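Local coordinates for protein tryptophanyl-tRNA synthetase (Cryptosporidium parvum Iowa II, PDB 3HV0) that probably joins L-tryptophan to its cognate tRNA at the expense of ATP, this chain being the class I synthetase part, with tryptophan bound, at residues 229-232 against 233-237; 195-198 against 199-203. All coordinates share one frame; numbering follows the deposited sequence.

Overall arrangement
Two helices that converge on one bound tryptophan illustrate how a pocket is built from local helical contacts. Interaction 1 is the opening of helix 231-240, the connection in a beta-alpha-beta unit of the central sheet; interaction 2 covers most of helix 192-202, through its C-terminal end, and its centre lies somewhat farther from the middle of the chain (about 17 Å against 13 Å). Both are largely buried, but only interaction 2 also reaches the second subunit. Their centres are about 10 Å apart, and Ala202 packs on Met236 and Val237 where the helices meet. Interaction 1 combines aromatic packing with an aspartate paired outside it; in interaction 2 the side chains other than Gln201 are apolar.

Interaction 1. Residues 229-232 against 233-237; sequences DQDP and YFRMV. With TRP (tryptophan), chain C.
Gln230 and Tyr233 meet at the start of helix 231-240, the crossover helix of a beta-alpha-beta unit between strands 222-227 and 250-254 of the Rossmann-like core. Backbone bonds set the first turn. Gln230 O takes the N-H of Tyr233, a three-residue step, while Asp231 O receives two donors: Phe234 N from above the carbonyl plane, and Arg235 N, at 2.8 Å, nearly in line with the carbonyl. Met236 N to Pro232 O, with an N-H...O angle of 164°, is the straightest of the four. Pro232 fits this first turn, its ring leaning on Ile183 and Phe184 of helix 177-184.

Among polar side chains, Asp231 forms a salt bridge with Arg60 through OD1; OD2 merely passes the aliphatic CD of Arg235 at 4.0 Å and stays 4.8 Å from Arg235 NH1.

Flat groups complete the contact. The Gln230 amide runs alongside the Tyr233 ring, the planes 11° apart, and its CD is 3.7 Å from CA of the bound tryptophan. With CG opposite the carbonyl carbon (chi1 -54°), Phe234 has Tyr233 CB over one face of its ring. The indole lies at the ring's edge, where Phe234 CZ approaches tryptophan CZ2 to 3.6 Å.

Interaction 2. Residues 195-198 against 199-203; sequences FAFP and AVQAA. With TRP (tryptophan), chain C.
Phe197 folds forward over the next turn of helix 192-202 and meets both Val200 and Gln201, a compact cluster that contrasts with the looser turn behind it. The phenyl group gets there because CG lies opposite the backbone N (chi1 173°). Val200 crosses it at about a right angle, its CB 3.7 Å from Phe197 CD1. The backbone N of Gln201 sits over one face of the ring, displaced toward the rim, and CB of Gln201 comes within 3.8 Å of Phe197 CZ. On that same side of the ring, Phe197 O is shared by Gln201 N, which comes nearly head-on to the carbonyl at 3.2 Å, and by a weak bond from Val200 N. Ala202 N then bonds to Pro198 O at 2.8 Å. The Ala202 methyl rests against the same oxygen.

The looser side precedes the proline. Pro198 N has no hydrogen to give to the turn before it, so the helix kinks there; Ala196 O stands 4.1 Å from Ala199 N and has Val200 CG2 at a similar separation. Ala196 is partly exposed, and it packs on Ala196 of the second subunit, while Val200 meets Tyr165 of that subunit.

On the inner side, Gln201 extends with chi1 -176° and bends at chi2, which carries its amide beside the pyrrole part of the ligand: CD is 3.3 Å from tryptophan CD1. Gln201 O also bonds to Tyr78 OH, and Tyr78 and Glu118 in turn hydrogen-bond the ligand, so this turn serves as both first and second shell. A proline-kinked helix with Ala196 and Val200 at the subunit interface and Gln201 at the bound tryptophan thus forms a wall of the amino acid pocket in this class I synthetase.

Interaction 1. Residues 229-232 against 233-237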
ATOM      1  N   ASP A 229       4.036  20.269 -12.778  1.00 27.96           N
ATOM      2  CA  ASP A 229       3.847  20.221 -11.327  1.00 28.59           C
ATOM      3  C   ASP A 229       3.908  18.806 -10.762  1.00 28.96           C
ATOM      4  O   ASP A 229       3.982  18.634  -9.544  1.00 29.68           O
ATOM      5  CB  ASP A 229       2.548  20.916 -10.915  1.00 28.51           C
ATOM      6  CG  ASP A 229       1.314  20.072 -11.162  1.00 30.29           C
ATOM      7  OD1 ASP A 229       0.549  19.873 -10.203  1.00 32.90           O
ATOM      8  OD2 ASP A 229       1.079  19.609 -12.304  1.00 33.33           O
ATOM      9  N   GLN A 230       3.882  17.793 -11.628  1.00 28.73           N
ATOM     10  CA  GLN A 230       4.032  16.404 -11.177  1.00 28.44           C
ATOM     11  C   GLN A 230       5.501  15.985 -11.050  1.00 28.65           C
ATOM     12  O   GLN A 230       5.795  14.939 -10.461  1.00 29.28           O
ATOM     13  CB  GLN A 230       3.310  15.445 -12.124  1.00 28.14           C
ATOM     14  CG  GLN A 230       1.840  15.735 -12.247  1.00 27.44           C
ATOM     15  CD  GLN A 230       1.075  15.494 -10.939  1.00 25.43           C
ATOM     16  OE1 GLN A 230       1.236  14.466 -10.278  1.00 21.93           O
ATOM     17  NE2 GLN A 230       0.220  16.424 -10.597  1.00 25.35           N
ATOM     18  N   ASP A 231       6.414  16.812 -11.562  1.00 28.47           N
ATOM     19  CA  ASP A 231       7.848  16.528 -11.540  1.00 28.39           C
ATOM     20  C   ASP A 231       8.451  15.911 -10.252  1.00 28.58           C
ATOM     21  O   ASP A 231       9.298  15.014 -10.364  1.00 28.80           O
ATOM     22  CB  ASP A 231       8.636  17.784 -11.894  1.00 28.44           C
ATOM     23  CG  ASP A 231      10.113  17.495 -12.108  1.00 28.78           C
ATOM     24  OD1 ASP A 231      10.420  16.608 -12.950  1.00 27.66           O
ATOM     25  OD2 ASP A 231      10.950  18.147 -11.432  1.00 29.49           O
ATOM     26  N   PRO A 232       8.046  16.391  -9.050  1.00 28.38           N
ATOM     27  CA  PRO A 232       8.559  15.859  -7.775  1.00 28.18           C
ATOM     28  C   PRO A 232       8.544  14.344  -7.630  1.00 28.03           C
ATOM     29  O   PRO A 232       9.500  13.779  -7.125  1.00 28.20           O
ATOM     30  CB  PRO A 232       7.606  16.476  -6.737  1.00 28.21           C
ATOM     31  CG  PRO A 232       7.273  17.803  -7.309  1.00 28.23           C
ATOM     32  CD  PRO A 232       7.238  17.611  -8.824  1.00 28.37           C
ATOM     33  N   TYR A 233       7.462  13.697  -8.046  1.00 27.90           N
ATOM     34  CA  TYR A 233       7.368  12.232  -7.963  1.00 27.79           C
ATOM     35  C   TYR A 233       8.454  11.563  -8.786  1.00 27.94           C
ATOM     36  O   TYR A 233       8.984  10.550  -8.380  1.00 28.46           O
ATOM     37  CB  TYR A 233       6.008  11.711  -8.459  1.00 27.49           C
ATOM     38  CG  TYR A 233       4.813  12.234  -7.679  1.00 27.30           C
ATOM     39  CD1 TYR A 233       4.089  13.337  -8.126  1.00 26.39           C
ATOM     40  CD2 TYR A 233       4.404  11.611  -6.499  1.00 27.36           C
ATOM     41  CE1 TYR A 233       3.005  13.817  -7.426  1.00 27.72           C
ATOM     42  CE2 TYR A 233       3.329  12.099  -5.770  1.00 27.50           C
ATOM     43  CZ  TYR A 233       2.626  13.199  -6.242  1.00 28.02           C
ATOM     44  OH  TYR A 233       1.537  13.672  -5.543  1.00 28.13           O
ATOM     45  N   PHE A 234       8.777  12.129  -9.942  1.00 28.02           N
ATOM     46  CA  PHE A 234       9.700  11.496 -10.880  1.00 28.38           C
ATOM     47  C   PHE A 234      11.140  12.006 -10.708  1.00 28.85           C
ATOM     48  O   PHE A 234      12.091  11.418 -11.234  1.00 29.57           O
ATOM     49  CB  PHE A 234       9.172  11.665 -12.313  1.00 28.19           C
ATOM     50  CG  PHE A 234       7.755  11.173 -12.476  1.00 27.74           C
ATOM     51  CD1 PHE A 234       7.457   9.840 -12.249  1.00 28.58           C
ATOM     52  CD2 PHE A 234       6.708  12.045 -12.785  1.00 27.32           C
ATOM     53  CE1 PHE A 234       6.153   9.371 -12.353  1.00 27.12           C
ATOM     54  CE2 PHE A 234       5.429  11.587 -12.915  1.00 25.96           C
ATOM     55  CZ  PHE A 234       5.143  10.250 -12.691  1.00 26.39           C
ATOM     56  N   ARG A 235      11.305  13.096  -9.967  1.00 28.90           N
ATOM     57  CA  ARG A 235      12.619  13.461  -9.460  1.00 28.90           C
ATOM     58  C   ARG A 235      13.018  12.385  -8.456  1.00 28.64           C
ATOM     59  O   ARG A 235      14.107  11.846  -8.514  1.00 28.40           O
ATOM     60  CB  ARG A 235      12.566  14.830  -8.778  1.00 29.11           C
ATOM     61  CG  ARG A 235      13.799  15.684  -8.973  1.00 30.69           C
ATOM     62  CD  ARG A 235      13.529  17.116  -8.540  1.00 32.80           C
ATOM     63  NE  ARG A 235      13.679  17.266  -7.082  1.00 35.60           N
ATOM     64  CZ  ARG A 235      12.869  17.972  -6.282  1.00 36.30           C
ATOM     65  NH1 ARG A 235      11.793  18.612  -6.764  1.00 35.83           N
ATOM     66  NH2 ARG A 235      13.145  18.027  -4.974  1.00 36.24           N
ATOM     67  N   MET A 236      12.103  12.071  -7.540  1.00 28.67           N
ATOM     68  CA  MET A 236      12.341  11.082  -6.484  1.00 28.56           C
ATOM     69  C   MET A 236      12.655   9.682  -7.051  1.00 28.15           C
ATOM     70  O   MET A 236      13.653   9.070  -6.706  1.00 27.96           O
ATOM     71  CB  MET A 236      11.110  11.014  -5.576  1.00 28.72           C
ATOM     72  CG  MET A 236      11.151   9.923  -4.517  1.00 29.36           C
ATOM     73  SD  MET A 236       9.487   9.466  -4.030  1.00 33.91           S
ATOM     74  CE  MET A 236       8.849   8.818  -5.596  1.00 30.06           C
ATOM     75  N   VAL A 237      11.799   9.198  -7.937  1.00 27.97           N
ATOM     76  CA  VAL A 237      11.972   7.883  -8.520  1.00 27.70           C
ATOM     77  C   VAL A 237      13.248   7.773  -9.390  1.00 27.39           C
ATOM     78  O   VAL A 237      13.835   6.703  -9.484  1.00 27.70           O
ATOM     79  CB  VAL A 237      10.724   7.452  -9.321  1.00 27.55           C
ATOM     80  CG1 VAL A 237      10.898   7.766 -10.804  1.00 27.70           C
ATOM     81  CG2 VAL A 237      10.467   5.969  -9.116  1.00 27.66           C
TER
HETATM   82  N   TRP C   1      -1.472  12.516  -9.292  1.00 40.92           N
HETATM   83  CA  TRP C   1      -1.670  12.973 -10.699  1.00 41.82           C
HETATM   84  C   TRP C   1      -2.688  14.103 -10.738  1.00 42.03           C
HETATM   85  O   TRP C   1      -3.483  14.261  -9.794  1.00 42.03           O
HETATM   86  CB  TRP C   1      -2.098  11.823 -11.633  1.00 41.01           C
HETATM   87  CG  TRP C   1      -0.945  10.996 -12.150  1.00 40.98           C
HETATM   88  CD1 TRP C   1      -0.584   9.734 -11.743  1.00 39.94           C
HETATM   89  CD2 TRP C   1      -0.012  11.356 -13.181  1.00 40.06           C
HETATM   90  NE1 TRP C   1       0.503   9.299 -12.452  1.00 39.06           N
HETATM   91  CE2 TRP C   1       0.883  10.278 -13.330  1.00 39.94           C
HETATM   92  CE3 TRP C   1       0.151  12.478 -13.987  1.00 39.82           C
HETATM   93  CZ2 TRP C   1       1.926  10.294 -14.254  1.00 41.23           C
HETATM   94  CZ3 TRP C   1       1.190  12.493 -14.900  1.00 41.50           C
HETATM   95  CH2 TRP C   1       2.074  11.407 -15.018  1.00 40.91           C
HETATM   96  OXT TRP C   1      -2.702  14.869 -11.720  1.00 42.53           O

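Interaction 2. Residues 195-198 against 199-203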
ATOM      1  N   PHE A 195       2.280  10.763   3.029  1.00 26.13           N
ATOM      2  CA  PHE A 195       3.647  10.243   2.963  1.00 26.16           C
ATOM      3  C   PHE A 195       3.757   8.947   2.162  1.00 26.23           C
ATOM      4  O   PHE A 195       4.768   8.737   1.487  1.00 26.43           O
ATOM      5  CB  PHE A 195       4.203  10.032   4.366  1.00 26.01           C
ATOM      6  CG  PHE A 195       4.466  11.302   5.093  1.00 25.58           C
ATOM      7  CD1 PHE A 195       5.708  11.893   5.029  1.00 24.52           C
ATOM      8  CD2 PHE A 195       3.464  11.926   5.823  1.00 25.47           C
ATOM      9  CE1 PHE A 195       5.955  13.078   5.687  1.00 24.86           C
ATOM     10  CE2 PHE A 195       3.701  13.106   6.478  1.00 24.87           C
ATOM     11  CZ  PHE A 195       4.950  13.683   6.417  1.00 25.01           C
ATOM     12  N   ALA A 196       2.725   8.094   2.226  1.00 26.25           N
ATOM     13  CA  ALA A 196       2.767   6.756   1.591  1.00 26.63           C
ATOM     14  C   ALA A 196       2.454   6.726   0.086  1.00 26.72           C
ATOM     15  O   ALA A 196       2.711   5.705  -0.549  1.00 27.56           O
ATOM     16  CB  ALA A 196       1.838   5.784   2.311  1.00 26.18           C
ATOM     17  N   PHE A 197       1.884   7.801  -0.463  1.00 26.45           N
ATOM     18  CA  PHE A 197       1.390   7.786  -1.843  1.00 26.68           C
ATOM     19  C   PHE A 197       2.443   7.991  -2.953  1.00 26.29           C
ATOM     20  O   PHE A 197       2.329   7.411  -4.025  1.00 26.93           O
ATOM     21  CB  PHE A 197       0.221   8.777  -2.080  1.00 27.25           C
ATOM     22  CG  PHE A 197      -0.159   8.871  -3.544  1.00 28.76           C
ATOM     23  CD1 PHE A 197      -0.784   7.799  -4.167  1.00 29.46           C
ATOM     24  CD2 PHE A 197       0.240   9.962  -4.321  1.00 29.11           C
ATOM     25  CE1 PHE A 197      -1.052   7.833  -5.531  1.00 29.07           C
ATOM     26  CE2 PHE A 197      -0.027  10.000  -5.688  1.00 29.26           C
ATOM     27  CZ  PHE A 197      -0.671   8.939  -6.291  1.00 29.88           C
ATOM     28  N   PRO A 198       3.455   8.833  -2.723  1.00 25.82           N
ATOM     29  CA  PRO A 198       4.422   9.041  -3.789  1.00 25.02           C
ATOM     30  C   PRO A 198       4.984   7.757  -4.415  1.00 25.00           C
ATOM     31  O   PRO A 198       5.124   7.670  -5.662  1.00 24.55           O
ATOM     32  CB  PRO A 198       5.504   9.833  -3.097  1.00 25.16           C
ATOM     33  CG  PRO A 198       4.791  10.634  -2.100  1.00 24.78           C
ATOM     34  CD  PRO A 198       3.667   9.783  -1.612  1.00 25.72           C
ATOM     35  N   ALA A 199       5.261   6.751  -3.590  1.00 24.67           N
ATOM     36  CA  ALA A 199       5.753   5.469  -4.125  1.00 24.62           C
ATOM     37  C   ALA A 199       4.726   4.823  -5.059  1.00 24.80           C
ATOM     38  O   ALA A 199       5.084   4.212  -6.062  1.00 24.23           O
ATOM     39  CB  ALA A 199       6.110   4.520  -3.027  1.00 24.35           C
ATOM     40  N   VAL A 200       3.444   4.976  -4.733  1.00 25.34           N
ATOM     41  CA  VAL A 200       2.367   4.448  -5.590  1.00 25.29           C
ATOM     42  C   VAL A 200       2.385   5.076  -6.971  1.00 25.54           C
ATOM     43  O   VAL A 200       2.188   4.384  -7.967  1.00 25.76           O
ATOM     44  CB  VAL A 200       0.982   4.627  -4.949  1.00 25.05           C
ATOM     45  CG1 VAL A 200      -0.113   4.019  -5.816  1.00 24.96           C
ATOM     46  CG2 VAL A 200       0.963   3.990  -3.585  1.00 24.14           C
ATOM     47  N   GLN A 201       2.660   6.373  -7.040  1.00 25.77           N
ATOM     48  CA  GLN A 201       2.746   7.050  -8.331  1.00 25.75           C
ATOM     49  C   GLN A 201       4.048   6.806  -9.043  1.00 25.73           C
ATOM     50  O   GLN A 201       4.098   6.851 -10.259  1.00 26.61           O
ATOM     51  CB  GLN A 201       2.593   8.544  -8.172  1.00 26.14           C
ATOM     52  CG  GLN A 201       2.592   9.263  -9.496  1.00 25.98           C
ATOM     53  CD  GLN A 201       1.783  10.497  -9.511  1.00 26.19           C
ATOM     54  OE1 GLN A 201       2.094  11.416 -10.239  1.00 29.85           O
ATOM     55  NE2 GLN A 201       0.747  10.546  -8.712  1.00 29.35           N
ATOM     56  N   ALA A 202       5.116   6.618  -8.278  1.00 25.81           N
ATOM     57  CA  ALA A 202       6.423   6.305  -8.842  1.00 25.10           C
ATOM     58  C   ALA A 202       6.431   4.941  -9.538  1.00 24.54           C
ATOM     59  O   ALA A 202       6.938   4.819 -10.638  1.00 25.09           O
ATOM     60  CB  ALA A 202       7.469   6.351  -7.769  1.00 25.01           C
ATOM     61  N   ALA A 203       5.822   3.946  -8.904  1.00 24.11           N
ATOM     62  CA  ALA A 203       5.987   2.537  -9.259  1.00 23.90           C
ATOM     63  C   ALA A 203       5.721   2.153 -10.735  1.00 23.70           C
ATOM     64  O   ALA A 203       6.372   1.245 -11.260  1.00 24.05           O
ATOM     65  CB  ALA A 203       5.166   1.642  -8.306  1.00 23.21           C
TER
HETATM   66  N   TRP C   1      -1.472  12.516  -9.292  1.00 40.92           N
HETATM   67  CA  TRP C   1      -1.670  12.973 -10.699  1.00 41.82           C
HETATM   68  C   TRP C   1      -2.688  14.103 -10.738  1.00 42.03           C
HETATM   69  O   TRP C   1      -3.483  14.261  -9.794  1.00 42.03           O
HETATM   70  CB  TRP C   1      -2.098  11.823 -11.633  1.00 41.01           C
HETATM   71  CG  TRP C   1      -0.945  10.996 -12.150  1.00 40.98           C
HETATM   72  CD1 TRP C   1      -0.584   9.734 -11.743  1.00 39.94           C
HETATM   73  CD2 TRP C   1      -0.012  11.356 -13.181  1.00 40.06           C
HETATM   74  NE1 TRP C   1       0.503   9.299 -12.452  1.00 39.06           N
HETATM   75  CE2 TRP C   1       0.883  10.278 -13.330  1.00 39.94           C
HETATM   76  CE3 TRP C   1       0.151  12.478 -13.987  1.00 39.82           C
HETATM   77  CZ2 TRP C   1       1.926  10.294 -14.254  1.00 41.23           C
HETATM   78  CZ3 TRP C   1       1.190  12.493 -14.900  1.00 41.50           C
HETATM   79  CH2 TRP C   1       2.074  11.407 -15.018  1.00 40.91           C
HETATM   80  OXT TRP C   1      -2.702  14.869 -11.720  1.00 42.53           O